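Local coordinates for protein transcriptional regulator (Pyrococcus horikoshii, PDB 1UDD) that is a TenA homologue, a mainly helical protein of the TenA/THI-4/PQQC family, whose precise role is not settled, at residues L72-L75 with A76-V80. Numbering follows the deposited sequence.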
loop_
_atom_site.group_PDB
_atom_site.type_symbol
_atom_site.label_atom_id
_atom_site.label_comp_id
_atom_site.label_asym_id
_atom_site.label_seq_id
_atom_site.Cartn_x
_atom_site.Cartn_y
_atom_site.Cartn_z
ATOM N N LEU A 72 17.919 -0.996 1.398
ATOM C CA LEU A 72 16.864 -0.684 2.365
ATOM C C LEU A 72 16.297 -1.888 3.119
ATOM O O LEU A 72 16.020 -1.794 4.325
ATOM C CB LEU A 72 15.738 0.091 1.674
ATOM C CG LEU A 72 15.766 1.627 1.763
ATOM C CD1 LEU A 72 17.165 2.140 2.060
ATOM C CD2 LEU A 72 15.224 2.219 0.460
ATOM N N ILE A 73 16.118 -3.017 2.437
ATOM C CA ILE A 73 15.591 -4.198 3.114
ATOM C C ILE A 73 16.620 -4.692 4.152
ATOM O O ILE A 73 16.250 -5.231 5.193
ATOM C CB ILE A 73 15.264 -5.322 2.100
ATOM C CG1 ILE A 73 14.384 -6.387 2.752
ATOM C CG2 ILE A 73 16.533 -5.964 1.602
ATOM C CD1 ILE A 73 12.972 -5.900 3.108
ATOM N N GLU A 74 17.905 -4.486 3.866
ATOM C CA GLU A 74 18.992 -4.891 4.765
ATOM C C GLU A 74 18.905 -4.104 6.064
ATOM O O GLU A 74 19.122 -4.637 7.163
ATOM C CB GLU A 74 20.351 -4.608 4.122
ATOM C CG GLU A 74 21.564 -4.912 5.027
ATOM C CD GLU A 74 21.780 -6.415 5.221
ATOM O OE1 GLU A 74 21.478 -7.171 4.278
ATOM O OE2 GLU A 74 22.259 -6.839 6.298
ATOM N N LEU A 75 18.597 -2.819 5.915
ATOM C CA LEU A 75 18.459 -1.905 7.036
ATOM C C LEU A 75 17.218 -2.300 7.853
ATOM O O LEU A 75 17.225 -2.255 9.092
ATOM C CB LEU A 75 18.315 -0.481 6.489
ATOM C CG LEU A 75 18.532 0.746 7.370
ATOM C CD1 LEU A 75 19.919 0.697 8.008
ATOM C CD2 LEU A 75 18.389 2.003 6.502
ATOM N N ALA A 76 16.155 -2.688 7.152
ATOM C CA ALA A 76 14.923 -3.090 7.822
ATOM C C ALA A 76 15.193 -4.389 8.572
ATOM O O ALA A 76 14.743 -4.567 9.701
ATOM C CB ALA A 76 13.811 -3.299 6.805
ATOM N N ARG A 77 15.935 -5.285 7.924
ATOM C CA ARG A 77 16.285 -6.591 8.485
ATOM C C ARG A 77 17.125 -6.425 9.758
ATOM O O ARG A 77 16.858 -7.066 10.766
ATOM C CB ARG A 77 17.037 -7.414 7.427
ATOM C CG ARG A 77 17.487 -8.793 7.876
ATOM C CD ARG A 77 18.889 -8.730 8.447
ATOM N NE ARG A 77 19.400 -10.049 8.791
ATOM C CZ ARG A 77 20.660 -10.289 9.139
ATOM N NH1 ARG A 77 21.539 -9.297 9.188
ATOM N NH2 ARG A 77 21.043 -11.525 9.431
ATOM N N ASP A 78 18.118 -5.542 9.711
ATOM C CA ASP A 78 18.959 -5.289 10.868
ATOM C C ASP A 78 18.168 -4.714 12.029
ATOM O O ASP A 78 18.475 -4.999 13.184
ATOM C CB ASP A 78 20.086 -4.335 10.509
ATOM C CG ASP A 78 21.122 -4.977 9.621
ATOM O OD1 ASP A 78 21.020 -6.197 9.363
ATOM O OD2 ASP A 78 22.039 -4.257 9.185
ATOM N N GLU A 79 17.162 -3.899 11.737
ATOM C CA GLU A 79 16.353 -3.328 12.811
ATOM C C GLU A 79 15.713 -4.431 13.630
ATOM O O GLU A 79 15.686 -4.359 14.850
ATOM C CB GLU A 79 15.217 -2.450 12.279
ATOM C CG GLU A 79 15.508 -0.966 12.224
ATOM C CD GLU A 79 15.964 -0.396 13.550
ATOM O OE1 GLU A 79 15.141 -0.210 14.479
ATOM O OE2 GLU A 79 17.167 -0.135 13.658
ATOM N N VAL A 80 15.186 -5.448 12.958
ATOM C CA VAL A 80 14.504 -6.529 13.663
ATOM C C VAL A 80 15.314 -7.774 13.969
ATOM O O VAL A 80 14.762 -8.789 14.352
ATOM C CB VAL A 80 13.208 -6.933 12.932
ATOM C CG1 VAL A 80 12.148 -5.882 13.169
ATOM C CG2 VAL A 80 13.471 -7.106 11.448
#
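NH1 of Arg-77 is shared by two carboxylates, Glu-74 one turn back and its chain neighbour Asp-78. The bond to Asp-78 is the shorter, with NH1 of Arg-77 3.1 Å from OD1 of Asp-78. OD1 is met nearly along its C-O axis and lies close to the guanidinium plane. The salt bridge to Glu-74 is long, 3.9 Å from NH1 of Arg-77 to OE2 of Glu-74. Here the carboxylate and guanidinium planes are turned 56° apart. Both side chains leave the helix with CG anti to the backbone N (chi1 176° for Glu-74, 179° for Arg-77) and run side by side. OE2 of Glu-74 also stands 3.4 Å from OD1 of Asp-78. NH1 of Arg-77, beside this pair, probably offsets part of their like charge.

The three residues form a salt-bridge network on the last turns of helix 68-79, part of a mainly helical subunit without strands. The network continues across a subunit interface, where NE of Arg-77 pairs with OE1 of Glu-74 of the second subunit and the reverse pair forms as well. Ala-76 and Arg-77 also pack on Ile-73 of that subunit.

The backbone runs as an alpha helix, with i to i+4 bonds. N of Arg-77 reaches O of Ile-73 at 2.7 Å, and N of Asp-78 reaches O of Glu-74 at 2.9 Å. N of Glu-79 meets O of Leu-75 at 3.1 Å, and beyond it the bond from N of Val-80 to O of Ala-76 is weak. Leu-72 and Glu-79 touch helix 36-63 of the same chain, through Ile-60 and through Leu-53 and Thr-54 respectively.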